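PDB 2R3S: uncharacterized protein from Nostoc punctiforme, which is of unknown function but is probably an O-methyltransferase that moves a methyl group from S-adenosylmethionine to an acceptor hydroxyl. Local coordinates for residues A34-I39 with F85-S90; L59-V64 with E74-T79; E191-D196 with N231-V236; E202-N207 with S215-I220. All blocks are in the same frame, centred on the assembly; numbering follows the deposited sequence. Where two conformers were deposited one is given.

Interaction 1. Residues A34-I39 with F85-S90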
loop_
_atom_site.group_PDB
_atom_site.type_symbol
_atom_site.label_atom_id
_atom_site.label_comp_id
_atom_site.label_asym_id
_atom_site.label_seq_id
_atom_site.Cartn_x
_atom_site.Cartn_y
_atom_site.Cartn_z
ATOM N N ALA A 34 -18.496 -15.671 0.344
ATOM C CA ALA A 34 -18.478 -17.097 -0.025
ATOM C C ALA A 34 -17.968 -18.018 1.095
ATOM O O ALA A 34 -18.442 -19.165 1.236
ATOM C CB ALA A 34 -17.652 -17.299 -1.312
ATOM N N ILE A 35 -16.995 -17.540 1.867
ATOM C CA ILE A 35 -16.522 -18.262 3.045
ATOM C C ILE A 35 -17.481 -18.095 4.218
ATOM O O ILE A 35 -17.833 -19.059 4.897
ATOM C CB ILE A 35 -15.110 -17.809 3.496
ATOM C CG1 ILE A 35 -14.077 -18.035 2.385
ATOM C CG2 ILE A 35 -14.682 -18.605 4.711
ATOM C CD1 ILE A 35 -12.772 -17.329 2.609
ATOM N N SER A 36 -17.883 -16.861 4.465
ATOM C CA SER A 36 -18.775 -16.530 5.557
ATOM C C SER A 36 -18.280 -17.093 6.885
ATOM O O SER A 36 -17.127 -16.870 7.249
ATOM C CB SER A 36 -20.215 -16.951 5.243
ATOM O OG SER A 36 -21.090 -16.383 6.205
ATOM N N GLN A 37 -19.112 -17.821 7.618
ATOM C CA GLN A 37 -18.672 -18.317 8.927
ATOM C C GLN A 37 -18.224 -19.762 8.912
ATOM O O GLN A 37 -17.987 -20.333 9.955
ATOM C CB GLN A 37 -19.748 -18.068 9.986
ATOM C CG GLN A 37 -20.201 -16.601 10.041
ATOM C CD GLN A 37 -20.737 -16.156 11.395
ATOM O OE1 GLN A 37 -20.805 -16.933 12.343
ATOM N NE2 GLN A 37 -21.100 -14.881 11.493
ATOM N N GLY A 38 -18.081 -20.339 7.727
ATOM C CA GLY A 38 -17.603 -21.704 7.571
ATOM C C GLY A 38 -16.147 -21.812 7.112
ATOM O O GLY A 38 -15.347 -20.926 7.351
ATOM N N ILE A 39 -15.828 -22.900 6.428
ATOM C CA ILE A 39 -14.458 -23.209 6.021
ATOM C C ILE A 39 -14.524 -23.690 4.591
ATOM O O ILE A 39 -15.235 -24.634 4.317
ATOM C CB ILE A 39 -13.791 -24.308 6.931
ATOM C CG1 ILE A 39 -13.604 -23.778 8.365
ATOM C CG2 ILE A 39 -12.452 -24.710 6.368
ATOM C CD1 ILE A 39 -13.195 -24.842 9.472
ATOM N N PHE A 85 -17.139 -7.646 9.217
ATOM C CA PHE A 85 -17.055 -6.429 8.393
ATOM C C PHE A 85 -16.973 -6.627 6.870
ATOM O O PHE A 85 -17.125 -5.663 6.101
ATOM C CB PHE A 85 -15.894 -5.537 8.914
ATOM C CG PHE A 85 -16.136 -5.009 10.314
ATOM C CD1 PHE A 85 -17.103 -4.022 10.542
ATOM C CD2 PHE A 85 -15.425 -5.506 11.399
ATOM C CE1 PHE A 85 -17.359 -3.539 11.827
ATOM C CE2 PHE A 85 -15.677 -5.050 12.692
ATOM C CZ PHE A 85 -16.651 -4.066 12.913
ATOM N N LEU A 86 -16.731 -7.852 6.429
ATOM C CA LEU A 86 -16.418 -8.093 5.019
ATOM C C LEU A 86 -17.300 -9.123 4.328
ATOM O O LEU A 86 -17.261 -9.254 3.078
ATOM C CB LEU A 86 -14.950 -8.490 4.888
ATOM C CG LEU A 86 -13.971 -7.363 5.272
ATOM C CD1 LEU A 86 -12.531 -7.868 5.238
ATOM C CD2 LEU A 86 -14.210 -6.141 4.362
ATOM N N ASP A 87 -18.095 -9.822 5.140
ATOM C CA ASP A 87 -19.106 -10.766 4.696
ATOM C C ASP A 87 -20.395 -9.983 4.513
ATOM O O ASP A 87 -20.903 -9.409 5.465
ATOM C CB ASP A 87 -19.282 -11.830 5.789
ATOM C CG ASP A 87 -20.305 -12.862 5.449
ATOM O OD1 ASP A 87 -20.944 -12.730 4.400
ATOM O OD2 ASP A 87 -20.446 -13.810 6.240
ATOM N N ARG A 88 -20.912 -9.968 3.282
ATOM C CA ARG A 88 -22.114 -9.218 2.919
ATOM C C ARG A 88 -23.350 -9.635 3.722
ATOM O O ARG A 88 -24.320 -8.918 3.761
ATOM C CB ARG A 88 -22.420 -9.395 1.445
ATOM C CG ARG A 88 -21.519 -8.646 0.554
ATOM C CD ARG A 88 -21.948 -8.788 -0.900
ATOM N NE ARG A 88 -21.007 -8.089 -1.768
ATOM C CZ ARG A 88 -20.957 -6.778 -1.941
ATOM N NH1 ARG A 88 -21.789 -5.971 -1.300
ATOM N NH2 ARG A 88 -20.039 -6.268 -2.744
ATOM N N GLN A 89 -23.294 -10.813 4.328
ATOM C CA GLN A 89 -24.364 -11.352 5.135
ATOM C C GLN A 89 -24.461 -10.587 6.438
ATOM O O GLN A 89 -25.505 -10.586 7.049
ATOM C CB GLN A 89 -24.123 -12.866 5.350
ATOM C CG GLN A 89 -24.727 -13.514 6.613
ATOM C CD GLN A 89 -26.241 -13.354 6.699
ATOM O OE1 GLN A 89 -26.925 -13.039 5.703
ATOM N NE2 GLN A 89 -26.778 -13.555 7.901
ATOM N N SER A 90 -23.387 -9.927 6.860
ATOM C CA SER A 90 -23.355 -9.203 8.121
ATOM C C SER A 90 -23.956 -7.805 7.972
ATOM O O SER A 90 -23.723 -7.122 6.970
ATOM C CB SER A 90 -21.921 -9.047 8.613
ATOM O OG SER A 90 -21.843 -8.197 9.760
HETATM O O HOH W 1 -20.326 -13.126 8.760
#
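Ser-36 and Asp-87 join residues 34-39 to residues 85-90 through a single direct hydrogen bond. Ser-36 OG donates to Asp-87 OD2 at 2.7 Å. It arrives on the syn side of that oxygen, 20° out of the carboxylate plane. The serine hydroxyl gets there because OG stands anti to its own N (chi1 -169°). The other carboxylate oxygen serves its own loop. Gln-89 N donates to Asp-87 OD1 at 3.0 Å, from well above the carboxylate plane, which makes an Asx turn. Together the two bonds fix the rotation of the carboxylate. The solvent side is looser. A water donates to Asp-87 OD2 at 2.6 Å, but its link to Gln-37 NE2 is long and weak at 3.3 Å. Ser-36 OG would probably lose its acceptor, and the Asx turn its fastening, if an alanine stood at Asp-87. Ser-36 follows helix 31-35 and sits in the type II' turn that leads to strand 39-40. Asp-87 follows helix 80-85, and its side chain also touches Thr-33. The contact therefore ties the ends of two helices of the dimerisation domain, with helix 42-49 packed on Ala-34 and Ile-35 and strand 75-78 also against Ile-35.

Interaction 2. Residues L59-V64 with E74-T79; sequences LCDYLV and EGYRLT
Tyr-76 reaches from its strand to helix 53-65 and meets three side chains there. Its CG lies anti to its carbonyl carbon (chi1 -60°), which carries the ring across to the helix. Cys-60 covers one face. Its CB sits nearly over the ring centre, 3.5 Å from the centroid of the Tyr-76 ring, in a CH-pi contact. Cys-60 SG lies over the same face, 4.5 Å from the Tyr-76 centroid, and adds a sulfur-aromatic contact. Val-64 comes in at the ring edge, with CG2 3.6 Å from Tyr-76 CD1. Asp-61 is placed differently. It starts out pointing away from the strand, but chi1 of -73° sets CG beside the backbone N and brings the carboxylate back. Tyr-76 OH then donates to Asp-61 OD1 at 2.6 Å. OD1 lies in the plane of the ring, while the hydroxyl stands 56° out of the carboxylate plane.

Helix 53-65 and the hairpin of strands 69-72 and 75-78 fit a winged-helix arrangement, in keeping with the HTH relationship of this dimerisation domain. Asp-61 OD1 also forms a salt bridge with Lys-71 from the hairpin. Arg-278 of the second subunit packs on Asp-61, and Ile-279 of that subunit packs on Val-64. The buried carboxylate oxygen is thus shared by a phenol and an ammonium group. Both would probably stabilise its negative charge, while the apolar face and edge contacts keep the phenol in position.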
loop_
_atom_site.group_PDB
_atom_site.type_symbol
_atom_site.label_atom_id
_atom_site.label_comp_id
_atom_site.label_asym_id
_atom_site.label_seq_id
_atom_site.Cartn_x
_atom_site.Cartn_y
_atom_site.Cartn_z
ATOM N N LEU A 59 -4.466 -15.733 -4.085
ATOM C CA LEU A 59 -5.130 -14.650 -3.326
ATOM C C LEU A 59 -5.395 -15.014 -1.850
ATOM O O LEU A 59 -5.104 -14.231 -0.951
ATOM C CB LEU A 59 -6.441 -14.199 -4.026
ATOM C CG LEU A 59 -7.206 -13.003 -3.412
ATOM C CD1 LEU A 59 -6.345 -11.722 -3.403
ATOM C CD2 LEU A 59 -8.574 -12.800 -4.124
ATOM N N CYS A 60 -5.982 -16.177 -1.604
ATOM C CA CYS A 60 -6.372 -16.557 -0.239
ATOM C C CYS A 60 -5.173 -16.826 0.661
ATOM O O CYS A 60 -5.195 -16.441 1.811
ATOM C CB CYS A 60 -7.298 -17.769 -0.256
ATOM S SG CYS A 60 -8.966 -17.386 -0.924
ATOM N N ASP A 61 -4.126 -17.472 0.147
ATOM C CA ASP A 61 -2.883 -17.634 0.933
ATOM C C ASP A 61 -2.335 -16.267 1.346
ATOM O O ASP A 61 -1.944 -16.075 2.489
ATOM C CB ASP A 61 -1.810 -18.380 0.157
ATOM C CG ASP A 61 -2.098 -19.847 0.014
ATOM O OD1 ASP A 61 -2.843 -20.407 0.838
ATOM O OD2 ASP A 61 -1.543 -20.451 -0.931
ATOM N N TYR A 62 -2.359 -15.311 0.427
ATOM C CA TYR A 62 -1.923 -13.949 0.719
ATOM C C TYR A 62 -2.824 -13.290 1.755
ATOM O O TYR A 62 -2.342 -12.659 2.686
ATOM C CB TYR A 62 -1.889 -13.127 -0.577
ATOM C CG TYR A 62 -1.251 -11.760 -0.463
ATOM C CD1 TYR A 62 -2.004 -10.648 -0.123
ATOM C CD2 TYR A 62 0.105 -11.584 -0.686
ATOM C CE1 TYR A 62 -1.418 -9.394 -0.023
ATOM C CE2 TYR A 62 0.699 -10.339 -0.585
ATOM C CZ TYR A 62 -0.065 -9.255 -0.247
ATOM O OH TYR A 62 0.514 -8.026 -0.173
ATOM N N LEU A 63 -4.137 -13.457 1.614
ATOM C CA LEU A 63 -5.072 -12.944 2.622
ATOM C C LEU A 63 -4.868 -13.572 4.020
ATOM O O LEU A 63 -5.140 -12.943 5.003
ATOM C CB LEU A 63 -6.525 -13.110 2.138
ATOM C CG LEU A 63 -6.906 -12.241 0.920
ATOM C CD1 LEU A 63 -8.309 -12.642 0.449
ATOM C CD2 LEU A 63 -6.809 -10.683 1.121
ATOM N N VAL A 64 -4.410 -14.816 4.078
ATOM C CA VAL A 64 -3.993 -15.450 5.311
ATOM C C VAL A 64 -2.714 -14.754 5.822
ATOM O O VAL A 64 -2.670 -14.288 6.974
ATOM C CB VAL A 64 -3.750 -16.944 5.137
ATOM C CG1 VAL A 64 -3.083 -17.545 6.414
ATOM C CG2 VAL A 64 -5.074 -17.671 4.789
ATOM N N GLU A 74 -8.854 -28.236 6.214
ATOM C CA GLU A 74 -9.901 -28.342 5.208
ATOM C C GLU A 74 -10.210 -27.060 4.422
ATOM O O GLU A 74 -11.106 -27.055 3.598
ATOM C CB GLU A 74 -11.175 -28.836 5.894
ATOM C CG GLU A 74 -10.967 -30.180 6.609
ATOM C CD GLU A 74 -10.622 -31.327 5.645
ATOM O OE1 GLU A 74 -11.065 -31.290 4.467
ATOM O OE2 GLU A 74 -9.912 -32.270 6.067
ATOM N N GLY A 75 -9.477 -25.985 4.676
ATOM C CA GLY A 75 -9.597 -24.781 3.873
ATOM C C GLY A 75 -9.440 -23.506 4.674
ATOM O O GLY A 75 -8.853 -23.502 5.752
ATOM N N TYR A 76 -9.989 -22.434 4.116
ATOM C CA TYR A 76 -9.846 -21.062 4.620
ATOM C C TYR A 76 -11.033 -20.669 5.495
ATOM O O TYR A 76 -12.171 -21.051 5.239
ATOM C CB TYR A 76 -9.706 -20.066 3.465
ATOM C CG TYR A 76 -8.500 -20.334 2.588
ATOM C CD1 TYR A 76 -7.221 -19.943 2.984
ATOM C CD2 TYR A 76 -8.635 -20.988 1.376
ATOM C CE1 TYR A 76 -6.126 -20.183 2.182
ATOM C CE2 TYR A 76 -7.539 -21.239 0.573
ATOM C CZ TYR A 76 -6.294 -20.844 0.981
ATOM O OH TYR A 76 -5.219 -21.111 0.178
ATOM N N ARG A 77 -10.739 -19.909 6.540
ATOM C CA ARG A 77 -11.726 -19.540 7.505
ATOM C C ARG A 77 -11.537 -18.070 7.822
ATOM O O ARG A 77 -10.431 -17.607 7.948
ATOM C CB ARG A 77 -11.572 -20.415 8.747
ATOM C CG ARG A 77 -12.711 -20.247 9.723
ATOM C CD ARG A 77 -12.771 -21.326 10.817
ATOM N NE ARG A 77 -13.614 -20.846 11.912
ATOM N N LEU A 78 -12.616 -17.314 7.911
ATOM C CA LEU A 78 -12.481 -15.898 8.202
ATOM C C LEU A 78 -12.073 -15.681 9.659
ATOM O O LEU A 78 -12.366 -16.513 10.527
ATOM C CB LEU A 78 -13.799 -15.196 7.954
ATOM C CG LEU A 78 -14.316 -15.229 6.530
ATOM C CD1 LEU A 78 -15.407 -14.211 6.473
ATOM C CD2 LEU A 78 -13.174 -14.931 5.574
ATOM N N THR A 79 -11.376 -14.585 9.909
ATOM C CA THR A 79 -11.239 -14.063 11.244
ATOM C C THR A 79 -12.573 -13.438 11.657
ATOM O O THR A 79 -13.432 -13.177 10.813
ATOM C CB THR A 79 -10.160 -12.986 11.327
ATOM O OG1 THR A 79 -10.558 -11.879 10.530
ATOM C CG2 THR A 79 -8.761 -13.513 10.891
#

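Interaction 3. Residues E191-D196 with N231-V236; sequences EIFGVD and NDYDLV
Phe-193 and Tyr-233 carry the whole contact, and their rings meet in an offset edge-to-face pair. The planes are 88° apart and the centroids of the Phe-193 and Tyr-233 rings are 5.8 Å from each other. The tyrosine supplies the edge and the phenylalanine the face. Tyr-233 OH stands over the phenylalanine near the root of its ring, 3.6 Å from Phe-193 CG. On the flank, Tyr-233 CE1 lies 3.9 Å from Phe-193 CD1. In Phe-193, chi1 of -65° sends the ring toward the tyrosine, and chi2 of 76° turns its face to it.

The two strands are not neighbours. Strand 168-172 runs between them in a mixed seven-stranded sheet with strand order 3-2-1-4-5-7-6, the Rossmann-like sheet of class I methyltransferases. The aromatic pair therefore bridges across strand 168-172. Lys-168, at the start of that strand, makes cation-pi contacts with both rings. The Phe-193 ring also meets that of His-218, from the edge strand 217-221.

The tyrosine hydroxyl has its polar partner in Tyr-229 O, to which it is hydrogen-bonded, so its approach to the phenylalanine is one of packing. Without the phenylalanine ring, as with an alanine here, the edge of Tyr-233 would probably lose its aromatic cover and Lys-168 one of its two rings.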
loop_
_atom_site.group_PDB
_atom_site.type_symbol
_atom_site.label_atom_id
_atom_site.label_comp_id
_atom_site.label_asym_id
_atom_site.label_seq_id
_atom_site.Cartn_x
_atom_site.Cartn_y
_atom_site.Cartn_z
ATOM N N GLU A 191 -35.993 21.392 12.226
ATOM C CA GLU A 191 -36.002 21.497 10.779
ATOM C C GLU A 191 -34.551 21.553 10.327
ATOM O O GLU A 191 -33.775 22.359 10.857
ATOM C CB GLU A 191 -36.739 22.763 10.322
ATOM C CG GLU A 191 -38.239 22.793 10.686
ATOM C CD GLU A 191 -39.099 21.919 9.789
ATOM O OE1 GLU A 191 -38.735 21.713 8.611
ATOM O OE2 GLU A 191 -40.149 21.439 10.275
ATOM N N ILE A 192 -34.205 20.723 9.340
ATOM C CA ILE A 192 -32.830 20.538 8.882
ATOM C C ILE A 192 -32.619 21.125 7.501
ATOM O O ILE A 192 -33.405 20.900 6.579
ATOM C CB ILE A 192 -32.428 19.039 8.805
ATOM C CG1 ILE A 192 -32.880 18.264 10.049
ATOM C CG2 ILE A 192 -30.947 18.922 8.598
ATOM C CD1 ILE A 192 -32.380 18.797 11.393
ATOM N N PHE A 193 -31.556 21.892 7.362
ATOM C CA PHE A 193 -31.170 22.430 6.080
ATOM C C PHE A 193 -29.794 21.893 5.718
ATOM O O PHE A 193 -28.802 22.136 6.434
ATOM C CB PHE A 193 -31.183 23.962 6.113
ATOM C CG PHE A 193 -32.544 24.529 6.319
ATOM C CD1 PHE A 193 -33.127 24.495 7.572
ATOM C CD2 PHE A 193 -33.246 25.069 5.267
ATOM C CE1 PHE A 193 -34.402 24.992 7.783
ATOM C CE2 PHE A 193 -34.501 25.575 5.464
ATOM C CZ PHE A 193 -35.084 25.538 6.739
ATOM N N GLY A 194 -29.740 21.169 4.608
ATOM C CA GLY A 194 -28.507 20.587 4.120
ATOM C C GLY A 194 -27.923 21.360 2.984
ATOM O O GLY A 194 -28.615 21.665 2.017
ATOM N N VAL A 195 -26.631 21.651 3.081
ATOM C CA VAL A 195 -25.916 22.348 2.025
ATOM C C VAL A 195 -24.912 21.419 1.400
ATOM O O VAL A 195 -24.026 20.920 2.087
ATOM C CB VAL A 195 -25.155 23.594 2.590
ATOM C CG1 VAL A 195 -24.385 24.308 1.491
ATOM C CG2 VAL A 195 -26.121 24.564 3.270
ATOM N N ASP A 196 -25.035 21.175 0.104
ATOM C CA ASP A 196 -23.987 20.462 -0.650
ATOM C C ASP A 196 -24.220 20.684 -2.136
ATOM O O ASP A 196 -25.152 21.392 -2.521
ATOM C CB ASP A 196 -23.988 18.954 -0.333
ATOM C CG ASP A 196 -22.583 18.345 -0.326
ATOM O OD1 ASP A 196 -21.810 18.603 -1.275
ATOM O OD2 ASP A 196 -22.256 17.587 0.616
ATOM N N ASN A 231 -30.810 32.478 8.383
ATOM C CA ASN A 231 -30.322 32.743 9.749
ATOM C C ASN A 231 -31.272 32.204 10.803
ATOM O O ASN A 231 -32.184 31.480 10.458
ATOM C CB ASN A 231 -30.036 34.244 9.945
ATOM C CG ASN A 231 -31.086 35.113 9.315
ATOM O OD1 ASN A 231 -32.279 34.937 9.570
ATOM N ND2 ASN A 231 -30.655 36.044 8.466
ATOM N N ASP A 232 -31.022 32.522 12.072
ATOM C CA ASP A 232 -31.747 31.985 13.236
ATOM C C ASP A 232 -31.472 30.482 13.470
ATOM O O ASP A 232 -32.303 29.773 14.032
ATOM C CB ASP A 232 -33.251 32.291 13.164
ATOM N N TYR A 233 -30.283 30.011 13.081
ATOM C CA TYR A 233 -29.911 28.607 13.288
ATOM C C TYR A 233 -29.442 28.352 14.692
ATOM O O TYR A 233 -28.518 29.000 15.185
ATOM C CB TYR A 233 -28.822 28.170 12.313
ATOM C CG TYR A 233 -29.302 28.004 10.895
ATOM C CD1 TYR A 233 -29.909 26.824 10.488
ATOM C CD2 TYR A 233 -29.160 29.026 9.958
ATOM C CE1 TYR A 233 -30.347 26.656 9.177
ATOM C CE2 TYR A 233 -29.584 28.861 8.656
ATOM C CZ TYR A 233 -30.190 27.672 8.275
ATOM O OH TYR A 233 -30.638 27.486 6.984
ATOM N N ASP A 234 -30.066 27.374 15.326
ATOM C CA ASP A 234 -29.651 26.922 16.639
ATOM C C ASP A 234 -28.386 26.058 16.632
ATOM O O ASP A 234 -27.669 25.993 17.641
ATOM C CB ASP A 234 -30.800 26.165 17.270
ATOM C CG ASP A 234 -32.039 27.030 17.389
ATOM O OD1 ASP A 234 -31.908 28.157 17.931
ATOM O OD2 ASP A 234 -33.118 26.605 16.913
ATOM N N LEU A 235 -28.111 25.406 15.500
ATOM C CA LEU A 235 -27.048 24.408 15.416
ATOM C C LEU A 235 -26.544 24.321 13.985
ATOM O O LEU A 235 -27.336 24.198 13.048
ATOM C CB LEU A 235 -27.601 23.078 15.907
ATOM C CG LEU A 235 -26.750 21.814 15.864
ATOM C CD1 LEU A 235 -25.516 21.981 16.709
ATOM C CD2 LEU A 235 -27.585 20.629 16.351
ATOM N N VAL A 236 -25.228 24.453 13.822
ATOM C CA VAL A 236 -24.548 24.326 12.518
ATOM C C VAL A 236 -23.509 23.184 12.578
ATOM O O VAL A 236 -22.535 23.240 13.326
ATOM C CB VAL A 236 -23.875 25.636 12.071
ATOM C CG1 VAL A 236 -23.229 25.471 10.705
ATOM C CG2 VAL A 236 -24.905 26.799 12.031
#

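Interaction 4. Residues E202-N207 with S215-I220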
loop_
_atom_site.group_PDB
_atom_site.type_symbol
_atom_site.label_atom_id
_atom_site.label_comp_id
_atom_site.label_asym_id
_atom_site.label_seq_id
_atom_site.Cartn_x
_atom_site.Cartn_y
_atom_site.Cartn_z
ATOM N N GLU A 202 -29.012 14.672 -3.462
ATOM C CA GLU A 202 -29.926 13.609 -3.859
ATOM C C GLU A 202 -29.780 12.413 -2.925
ATOM O O GLU A 202 -30.783 11.822 -2.522
ATOM C CB GLU A 202 -29.706 13.219 -5.315
ATOM C CG GLU A 202 -30.167 14.297 -6.301
ATOM C CD GLU A 202 -31.621 14.710 -6.086
ATOM O OE1 GLU A 202 -32.490 13.827 -5.871
ATOM O OE2 GLU A 202 -31.888 15.926 -6.119
ATOM N N VAL A 203 -28.537 12.090 -2.532
ATOM C CA VAL A 203 -28.295 11.007 -1.559
ATOM C C VAL A 203 -28.876 11.351 -0.170
ATOM O O VAL A 203 -29.587 10.534 0.450
ATOM C CB VAL A 203 -26.781 10.677 -1.417
ATOM C CG1 VAL A 203 -26.580 9.472 -0.455
ATOM C CG2 VAL A 203 -26.156 10.433 -2.795
ATOM N N ALA A 204 -28.545 12.550 0.306
ATOM C CA ALA A 204 -29.035 13.080 1.585
ATOM C C ALA A 204 -30.549 13.046 1.678
ATOM O O ALA A 204 -31.122 12.651 2.710
ATOM C CB ALA A 204 -28.510 14.531 1.798
ATOM N N LYS A 205 -31.204 13.455 0.599
ATOM C CA LYS A 205 -32.671 13.450 0.549
ATOM C C LYS A 205 -33.194 12.045 0.645
ATOM O O LYS A 205 -34.134 11.770 1.383
ATOM C CB LYS A 205 -33.197 14.095 -0.743
ATOM C CG LYS A 205 -33.501 15.576 -0.619
ATOM C CD LYS A 205 -33.230 16.335 -1.923
ATOM C CE LYS A 205 -34.206 16.003 -3.028
ATOM N NZ LYS A 205 -33.639 16.425 -4.354
ATOM N N GLU A 206 -32.578 11.154 -0.121
ATOM C CA GLU A 206 -32.975 9.767 -0.097
ATOM C C GLU A 206 -32.805 9.166 1.288
ATOM O O GLU A 206 -33.677 8.424 1.760
ATOM C CB GLU A 206 -32.167 8.991 -1.143
ATOM C CG GLU A 206 -32.581 7.512 -1.355
ATOM C CD GLU A 206 -34.098 7.292 -1.533
ATOM O OE1 GLU A 206 -34.847 8.236 -1.956
ATOM O OE2 GLU A 206 -34.522 6.147 -1.226
ATOM N N ASN A 207 -31.698 9.491 1.958
ATOM C CA ASN A 207 -31.492 9.042 3.330
ATOM C C ASN A 207 -32.492 9.653 4.327
ATOM O O ASN A 207 -32.941 8.966 5.241
ATOM C CB ASN A 207 -30.016 9.240 3.777
ATOM C CG ASN A 207 -29.078 8.190 3.179
ATOM O OD1 ASN A 207 -29.462 7.052 2.968
ATOM N ND2 ASN A 207 -27.853 8.579 2.901
ATOM N N SER A 215 -39.879 15.368 5.395
ATOM C CA SER A 215 -40.654 16.605 5.455
ATOM C C SER A 215 -39.984 17.703 6.289
ATOM O O SER A 215 -40.421 18.847 6.257
ATOM C CB SER A 215 -42.024 16.331 6.057
ATOM O OG SER A 215 -41.907 15.973 7.422
ATOM N N ARG A 216 -38.969 17.334 7.070
ATOM C CA ARG A 216 -38.229 18.270 7.907
ATOM C C ARG A 216 -36.810 18.385 7.423
ATOM O O ARG A 216 -35.928 18.846 8.160
ATOM C CB ARG A 216 -38.247 17.799 9.360
ATOM C CG ARG A 216 -39.645 17.572 9.878
ATOM C CD ARG A 216 -39.669 17.457 11.358
ATOM N NE ARG A 216 -39.402 16.097 11.789
ATOM C CZ ARG A 216 -38.421 15.721 12.602
ATOM N NH1 ARG A 216 -37.548 16.597 13.090
ATOM N NH2 ARG A 216 -38.313 14.446 12.930
ATOM N N TYR A 217 -36.607 17.963 6.176
ATOM C CA TYR A 217 -35.318 17.993 5.538
ATOM C C TYR A 217 -35.371 18.877 4.306
ATOM O O TYR A 217 -36.085 18.576 3.366
ATOM C CB TYR A 217 -34.843 16.575 5.154
ATOM C CG TYR A 217 -33.367 16.583 4.967
ATOM C CD1 TYR A 217 -32.515 16.473 6.060
ATOM C CD2 TYR A 217 -32.806 16.826 3.719
ATOM C CE1 TYR A 217 -31.143 16.548 5.905
ATOM C CE2 TYR A 217 -31.436 16.907 3.561
ATOM C CZ TYR A 217 -30.615 16.767 4.656
ATOM O OH TYR A 217 -29.255 16.838 4.504
ATOM N N HIS A 218 -34.595 19.956 4.315
ATOM C CA HIS A 218 -34.620 20.955 3.243
ATOM C C HIS A 218 -33.235 21.110 2.658
ATOM O O HIS A 218 -32.269 20.932 3.355
ATOM C CB HIS A 218 -35.120 22.300 3.815
ATOM C CG HIS A 218 -36.294 22.153 4.730
ATOM N ND1 HIS A 218 -37.555 21.830 4.276
ATOM C CD2 HIS A 218 -36.390 22.247 6.078
ATOM C CE1 HIS A 218 -38.379 21.742 5.304
ATOM N NE2 HIS A 218 -37.700 21.998 6.408
ATOM N N THR A 219 -33.124 21.455 1.386
ATOM C CA THR A 219 -31.816 21.494 0.745
ATOM C C THR A 219 -31.494 22.880 0.185
ATOM O O THR A 219 -32.374 23.593 -0.285
ATOM C CB THR A 219 -31.665 20.406 -0.369
ATOM O OG1 THR A 219 -32.497 20.724 -1.492
ATOM C CG2 THR A 219 -32.027 19.026 0.164
ATOM N N ILE A 220 -30.229 23.268 0.287
ATOM C CA ILE A 220 -29.723 24.496 -0.296
ATOM C C ILE A 220 -28.583 24.014 -1.154
ATOM O O ILE A 220 -27.500 23.735 -0.639
ATOM C CB ILE A 220 -29.216 25.477 0.781
ATOM C CG1 ILE A 220 -30.321 25.822 1.763
ATOM C CG2 ILE A 220 -28.701 26.735 0.152
ATOM C CD1 ILE A 220 -29.865 26.571 2.943
#
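Ala-204 and Lys-205 face the strand from a helix turn closed by Asn-207 N donating to Val-203 O at 2.8 Å. Ala-204 meets Tyr-217. Its CB lies 3.6 Å from Tyr-217 OH and 4.2 Å from Tyr-217 CE2, so it meets the hydroxyl end of the ring obliquely. Tyr-217 reaches the helix with CG anti to its N (chi1 -160°). Its ring is also packed by Ile-181 and Ile-192.

Further along the strand, Lys-205 and Thr-219 make the second touch. The aliphatic part of the lysine does the work: CD is 3.6 Å from Thr-219 CG2, and Lys-205 CG is 3.8 Å from the same methyl. The two side chains cross at about a right angle. The lysine chain bends at chi2 and chi3, and its amino group turns back over its own helix to Glu-202. The salt bridge between Lys-205 NZ and Glu-202 OE2 measures 2.5 Å. That is short, and Glu-202 was deposited in two conformers, so the detail is doubtful.

Strand 191-196, helix 198-211 and strand 217-221 form a beta-alpha-beta unit of the Rossmann-like domain. Here its helix packs on its second strand, which is the edge strand of the sheet. The chemistry divides with depth. A methyl group and a phenol end meet in the buried part, whereas on the exposed side a lysine uses its methylenes against a threonine methyl. Apolar contact thus joins helix to strand, and the lysine's amino group takes no part in the touch on Thr-219.

Overall arrangement
The four contacts fall into two pairs, one in each domain. Interactions 1 and 2 lie in the dimerisation domain, with centres about 12 Å apart; they touch where Ile-35 packs on Tyr-76 O, and the second subunit reaches both. Interactions 3 and 4 lie in the methyltransferase domain, with centres about 12 Å apart. They share the sheet through neighbouring strands 191-196 and 217-221, and the other chain does not touch them. Interaction 2 is buried; the other three are partly buried. Interaction 1 is polar and part water-mediated, interaction 2 mixes aromatic packing with a carboxylate bond, interaction 3 is aromatic and interaction 4 mainly aliphatic. In each pair one contact nests inside the other's loop.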